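Transcriptional regulator (Mesorhizobium loti, PDB 3BHQ) probably binds cis-regulatory DNA as a transcription factor of the TetR family, working as a dimer of largely helical subunits. Local coordinates at residues P174-E177 against A178-G182; M104-E107 against L108-L111. All coordinates share one frame; numbering follows the deposited sequence.

How the contacts relate
From the N terminus, the chain reaches contact 2 first, where helix 88-103 has ended and D105 starts helix 106-117; contact 1 follows much later, in the last two turns of helix 159-181. Both are local, each joining residues one turn apart, so neither closes a long loop and they lie in series without nesting or crossing. In space they adjoin, their centres 11 Å apart. L109 of contact 2 packs on M175, A178 and M179 of contact 1, with M175 SE 3.5 Å from L109 CD2. Together they tie the start of helix 106-117 to the end of helix 159-181, within the AefR-like C-terminal region.

Contact 1: P174-E177 against A178-G182. With EDO (1,2-ethanediol), chain G.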
ATOM      1  N   PRO A 174      -3.114   8.914   0.633  1.00 19.38           N
ATOM      2  CA  PRO A 174      -3.389   8.906  -0.819  1.00 20.41           C
ATOM      3  C   PRO A 174      -3.164   7.608  -1.579  1.00 18.57           C
ATOM      4  O   PRO A 174      -3.987   7.262  -2.454  1.00 21.66           O
ATOM      5  CB  PRO A 174      -2.522  10.059  -1.354  1.00 21.98           C
ATOM      6  CG  PRO A 174      -1.726  10.511  -0.294  1.00 23.17           C
ATOM      7  CD  PRO A 174      -2.143   9.947   1.002  1.00 23.39           C
HETATM    8  N   MSE A 175      -2.092   6.892  -1.241  1.00 17.81           N
HETATM    9  CA  MSE A 175      -1.794   5.628  -1.941  1.00 18.57           C
HETATM   10  C   MSE A 175      -2.840   4.558  -1.638  1.00 17.51           C
HETATM   11  O   MSE A 175      -3.343   3.870  -2.518  1.00 20.83           O
HETATM   12  CB  MSE A 175      -0.377   5.128  -1.634  1.00 18.08           C
HETATM   13  CG  MSE A 175       0.039   3.937  -2.421  1.00 19.86           C
HETATM   14 SE   MSE A 175       0.048   4.177  -4.303  0.75 19.92          SE
HETATM   15  CE  MSE A 175       1.505   5.242  -4.331  1.00 23.16           C
ATOM     16  N   ASN A 176      -3.198   4.415  -0.363  1.00 16.71           N
ATOM     17  CA  ASN A 176      -4.247   3.447  -0.026  1.00 16.06           C
ATOM     18  C   ASN A 176      -5.617   3.853  -0.586  1.00 17.44           C
ATOM     19  O   ASN A 176      -6.383   3.000  -1.042  1.00 18.75           O
ATOM     20  CB  ASN A 176      -4.283   3.187   1.481  1.00 16.92           C
ATOM     21  CG  ASN A 176      -3.129   2.335   1.910  1.00 20.12           C
ATOM     22  OD1 ASN A 176      -3.073   1.157   1.528  1.00 21.23           O
ATOM     23  ND2 ASN A 176      -2.164   2.917   2.637  1.00 18.38           N
ATOM     24  N   GLU A 177      -5.920   5.141  -0.542  1.00 17.81           N
ATOM     25  CA  GLU A 177      -7.176   5.621  -1.131  1.00 19.01           C
ATOM     26  C   GLU A 177      -7.239   5.239  -2.627  1.00 19.76           C
ATOM     27  O   GLU A 177      -8.275   4.760  -3.079  1.00 21.34           O
ATOM     28  CB  GLU A 177      -7.337   7.116  -0.905  1.00 21.81           C
ATOM     29  CG  GLU A 177      -8.679   7.633  -1.430  1.00 22.22           C
ATOM     30  CD  GLU A 177      -8.981   9.077  -1.075  1.00 24.14           C
ATOM     31  OE1 GLU A 177      -8.113   9.807  -0.568  1.00 33.53           O
ATOM     32  OE2 GLU A 177     -10.125   9.468  -1.293  1.00 32.20           O
ATOM     33  N   ALA A 178      -6.119   5.396  -3.345  1.00 20.83           N
ATOM     34  CA  ALA A 178      -6.082   5.017  -4.773  1.00 20.29           C
ATOM     35  C   ALA A 178      -6.212   3.545  -4.975  1.00 22.88           C
ATOM     36  O   ALA A 178      -6.966   3.089  -5.844  1.00 22.54           O
ATOM     37  CB  ALA A 178      -4.847   5.498  -5.423  1.00 21.86           C
HETATM   38  N   MSE A 179      -5.449   2.772  -4.205  1.00 20.76           N
HETATM   39  CA  MSE A 179      -5.521   1.340  -4.355  1.00 19.45           C
HETATM   40  C   MSE A 179      -6.847   0.707  -4.002  1.00 21.43           C
HETATM   41  O   MSE A 179      -7.210  -0.323  -4.565  1.00 24.84           O
HETATM   42  CB  MSE A 179      -4.435   0.635  -3.528  1.00 21.69           C
HETATM   43  CG  MSE A 179      -3.060   0.906  -3.942  1.00 21.21           C
HETATM   44 SE   MSE A 179      -2.635   0.104  -5.681  0.75 26.18          SE
HETATM   45  CE  MSE A 179      -2.797   1.668  -6.567  1.00 18.23           C
ATOM     46  N   PHE A 180      -7.587   1.291  -3.082  1.00 20.45           N
ATOM     47  CA  PHE A 180      -8.849   0.702  -2.707  1.00 22.53           C
ATOM     48  C   PHE A 180     -10.014   1.290  -3.483  1.00 24.18           C
ATOM     49  O   PHE A 180     -10.967   0.583  -3.722  1.00 26.79           O
ATOM     50  CB  PHE A 180      -9.074   0.811  -1.210  1.00 19.50           C
ATOM     51  CG  PHE A 180      -8.116  -0.047  -0.399  1.00 20.97           C
ATOM     52  CD1 PHE A 180      -7.966  -1.419  -0.659  1.00 20.76           C
ATOM     53  CD2 PHE A 180      -7.394   0.516   0.673  1.00 21.17           C
ATOM     54  CE1 PHE A 180      -7.080  -2.211   0.078  1.00 21.04           C
ATOM     55  CE2 PHE A 180      -6.506  -0.315   1.427  1.00 23.88           C
ATOM     56  CZ  PHE A 180      -6.369  -1.653   1.135  1.00 22.04           C
ATOM     57  N   THR A 181      -9.957   2.566  -3.817  1.00 25.48           N
ATOM     58  CA  THR A 181     -11.124   3.216  -4.438  1.00 28.96           C
ATOM     59  C   THR A 181     -10.947   3.605  -5.879  1.00 35.15           C
ATOM     60  O   THR A 181     -11.957   3.886  -6.559  1.00 36.06           O
ATOM     61  CB  THR A 181     -11.590   4.436  -3.631  1.00 27.10           C
ATOM     62  OG1 THR A 181     -10.634   5.502  -3.691  1.00 26.92           O
ATOM     63  CG2 THR A 181     -11.847   4.029  -2.173  1.00 23.98           C
ATOM     64  N   GLY A 182      -9.705   3.659  -6.355  1.00 35.77           N
ATOM     65  CA  GLY A 182      -9.406   4.137  -7.691  1.00 39.77           C
ATOM     66  C   GLY A 182      -9.412   5.657  -7.715  1.00 42.85           C
ATOM     67  O   GLY A 182      -8.822   6.248  -8.622  1.00 43.92           O
TER
HETATM   68  C1  EDO G 215       0.282   0.018   1.278  1.00 32.80           C
HETATM   69  O1  EDO G 215      -0.152  -1.244   0.741  1.00 27.20           O
HETATM   70  C2  EDO G 215       0.270   1.050   0.181  1.00 29.28           C
HETATM   71  O2  EDO G 215      -1.049   1.164  -0.403  1.00 37.99           O
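T181 turns its hydroxyl back onto the carbonyl of E177, one turn earlier in helix 159-181, because chi1 of 68° sets OG1 between its own backbone N and carbonyl carbon. T181 OG1 lies 2.5 Å from E177 O, a very short hydrogen bond that meets the oxygen from above the carbonyl plane, 39° out of it. T181 N gives a second bond to the same oxygen, 2.9 Å from E177 O, from the opposite face. T181 OG1 is also hydrogen-bonded to S183 N, linking the last turn to the chain beyond. E177 swings CG opposite its backbone N (chi1 -176°) and runs out extended; its CG passes T181 OG1 at 3.7 Å. Upstream, A178 N to P174 O, M179 N to M175 O and F180 N to N176 O continue the i to i+4 pattern of the helix.

The F180 ring lies oblique to N176 O, its CD2 3.2 Å from that oxygen, while F180 CE2 sits 3.7 Å from N176 OD1. N176 OD1 accepts at 2.8 Å from O2 of a 1,2-ethanediol, probably from the crystallisation liquor, and from R112 of the second subunit, which also bonds the diol; N176 ND2 is held by W172 O. Two bent selenomethionines bring M175 SE within 4.4 Å of M179 CE.

This face forms part of the dimer interface: F180 meets W129 edge-to-face and packs on I116, N176 on F134 and E177 on Y130, all of the second subunit. G182 leaves the helix with positive phi, and R113 bonds the carbonyls of A178 and M179. The R113 guanidinium probably offsets the negative end of the helix dipole, while the buried N176 amide has both polar atoms satisfied.

Contact 2: M104-E107 against L108-L111; sequences MDEE and LLKL
K110 reaches back one turn along helix 106-117 to E107, and its chain can be followed atom by atom. K110 CB rests 3.6 Å from E107 O. K110 CG lies 3.4 Å from E106 O, the carbonyl that also accepts K110 N. Beyond CG the chain is extended, and K110 CD runs beside the E107 carboxylate, 3.7 Å from E107 OE1. K110 CE is 3.7 Å from both E106 OE2 and E107 OE2. K110 NZ ends the run in a salt bridge to E107 OE2 at 2.9 Å, meeting that oxygen on its syn side, 19° out of the carboxylate plane. E107 makes this possible by bending at chi2 (-52°), so that the two side chains lie alongside and point the same way. E106 OE2 stays beyond salt-bridge distance of K110 NZ, where its charge may still favour the protonated amine; E106 OE1 is bonded by N184.

D105 is the N-cap. With CG opposite its backbone N (chi1 176°), D105 OD2 accepts from L108 N at 3.1 Å, using its anti side. Its side chain thus caps the amide of L108, while its carbonyl starts the regular bonding with L109 N; the negative charge probably complements the positive helix start.

M104, a selenomethionine, has two conformers; in the one described, M104 CE lies 3.8 Å from L109 CD1. L109 faces M175 and A178 of helix 159-181. L108 and L111 instead pack on helix 56-83, L108 on T67 and V71, L111 on F60 and T67, while E107 and K110 lean on I26 of helix 9-28. I26 and F60 belong to the TetR-type DNA-binding region, so this turn, set among three helices, joins it to the C-terminal region.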
HETATM    1  N   MSE A 104       1.847   9.245  -7.642  1.00 19.71           N
HETATM    2  CA  MSE A 104       0.386   9.162  -7.782  0.67 19.94           C
HETATM    3  C   MSE A 104      -0.074   9.287  -9.230  1.00 21.23           C
HETATM    4  O   MSE A 104      -1.254   9.417  -9.507  1.00 22.27           O
HETATM    5  CB  MSE A 104      -0.295  10.146  -6.832  0.67 18.73           C
HETATM    6  CG  MSE A 104       0.049   9.916  -5.355  0.67 22.54           C
HETATM    7 SE   MSE A 104      -0.513   8.172  -4.697  0.50 18.00          SE
HETATM    8  CE  MSE A 104      -2.410   8.392  -5.205  0.67 26.45           C
ATOM      9  N   ASP A 105       0.862   9.211 -10.173  1.00 21.23           N
ATOM     10  CA  ASP A 105       0.556   9.226 -11.588  1.00 19.29           C
ATOM     11  C   ASP A 105      -0.429   8.077 -11.875  1.00 19.54           C
ATOM     12  O   ASP A 105      -0.224   6.946 -11.425  1.00 18.65           O
ATOM     13  CB  ASP A 105       1.799   8.969 -12.425  1.00 20.96           C
ATOM     14  CG  ASP A 105       1.485   8.876 -13.892  1.00 24.17           C
ATOM     15  OD1 ASP A 105       1.281   9.904 -14.542  1.00 26.85           O
ATOM     16  OD2 ASP A 105       1.422   7.756 -14.393  1.00 25.99           O
ATOM     17  N   GLU A 106      -1.482   8.388 -12.612  1.00 20.34           N
ATOM     18  CA  GLU A 106      -2.569   7.448 -12.840  1.00 21.20           C
ATOM     19  C   GLU A 106      -2.140   6.146 -13.515  1.00 20.37           C
ATOM     20  O   GLU A 106      -2.543   5.071 -13.090  1.00 21.72           O
ATOM     21  CB  GLU A 106      -3.687   8.150 -13.635  1.00 25.92           C
ATOM     22  CG  GLU A 106      -4.970   7.329 -13.835  1.00 31.51           C
ATOM     23  CD  GLU A 106      -5.720   6.973 -12.527  1.00 51.29           C
ATOM     24  OE1 GLU A 106      -5.475   7.600 -11.457  1.00 48.36           O
ATOM     25  OE2 GLU A 106      -6.579   6.053 -12.582  1.00 61.24           O
ATOM     26  N   GLU A 107      -1.294   6.242 -14.535  1.00 20.26           N
ATOM     27  CA  GLU A 107      -0.851   5.044 -15.232  1.00 21.30           C
ATOM     28  C   GLU A 107       0.039   4.176 -14.354  1.00 21.55           C
ATOM     29  O   GLU A 107      -0.066   2.954 -14.381  1.00 22.02           O
ATOM     30  CB  GLU A 107      -0.225   5.385 -16.587  1.00 23.08           C
ATOM     31  CG  GLU A 107      -1.193   6.147 -17.558  1.00 27.23           C
ATOM     32  CD  GLU A 107      -2.552   5.459 -17.756  1.00 33.91           C
ATOM     33  OE1 GLU A 107      -2.557   4.300 -18.210  1.00 35.34           O
ATOM     34  OE2 GLU A 107      -3.619   6.064 -17.461  1.00 35.48           O
ATOM     35  N   LEU A 108       0.876   4.804 -13.526  1.00 20.48           N
ATOM     36  CA  LEU A 108       1.714   4.097 -12.582  1.00 20.64           C
ATOM     37  C   LEU A 108       0.861   3.342 -11.546  1.00 20.78           C
ATOM     38  O   LEU A 108       1.146   2.204 -11.204  1.00 22.63           O
ATOM     39  CB  LEU A 108       2.712   5.046 -11.882  1.00 20.21           C
ATOM     40  CG  LEU A 108       3.759   4.430 -10.993  1.00 20.98           C
ATOM     41  CD1 LEU A 108       4.667   3.489 -11.808  1.00 24.29           C
ATOM     42  CD2 LEU A 108       4.585   5.484 -10.312  1.00 21.87           C
ATOM     43  N   LEU A 109      -0.215   3.968 -11.067  1.00 19.96           N
ATOM     44  CA  LEU A 109      -1.123   3.310 -10.113  1.00 20.06           C
ATOM     45  C   LEU A 109      -1.805   2.095 -10.751  1.00 19.07           C
ATOM     46  O   LEU A 109      -1.959   1.070 -10.088  1.00 21.61           O
ATOM     47  CB  LEU A 109      -2.167   4.296  -9.597  1.00 19.84           C
ATOM     48  CG  LEU A 109      -1.653   5.502  -8.792  1.00 24.54           C
ATOM     49  CD1 LEU A 109      -2.794   6.486  -8.518  1.00 27.61           C
ATOM     50  CD2 LEU A 109      -1.059   5.083  -7.520  1.00 28.65           C
ATOM     51  N   LYS A 110      -2.200   2.226 -12.015  1.00 19.83           N
ATOM     52  CA  LYS A 110      -2.797   1.082 -12.733  1.00 21.73           C
ATOM     53  C   LYS A 110      -1.801  -0.080 -12.827  1.00 21.66           C
ATOM     54  O   LYS A 110      -2.159  -1.243 -12.571  1.00 21.33           O
ATOM     55  CB  LYS A 110      -3.292   1.478 -14.113  1.00 21.15           C
ATOM     56  CG  LYS A 110      -4.521   2.447 -14.127  1.00 19.62           C
ATOM     57  CD  LYS A 110      -4.834   2.965 -15.555  1.00 23.77           C
ATOM     58  CE  LYS A 110      -5.998   3.940 -15.534  1.00 32.13           C
ATOM     59  NZ  LYS A 110      -6.105   4.725 -16.826  1.00 35.34           N
ATOM     60  N   LEU A 111      -0.549   0.227 -13.139  1.00 19.28           N
ATOM     61  CA  LEU A 111       0.491  -0.813 -13.191  1.00 20.16           C
ATOM     62  C   LEU A 111       0.698  -1.458 -11.789  1.00 19.93           C
ATOM     63  O   LEU A 111       0.842  -2.702 -11.680  1.00 20.99           O
ATOM     64  CB  LEU A 111       1.809  -0.251 -13.733  1.00 18.02           C
ATOM     65  CG  LEU A 111       2.931  -1.271 -13.984  1.00 20.31           C
ATOM     66  CD1 LEU A 111       2.534  -2.303 -15.050  1.00 23.26           C
ATOM     67  CD2 LEU A 111       4.278  -0.579 -14.341  1.00 24.11           C
TER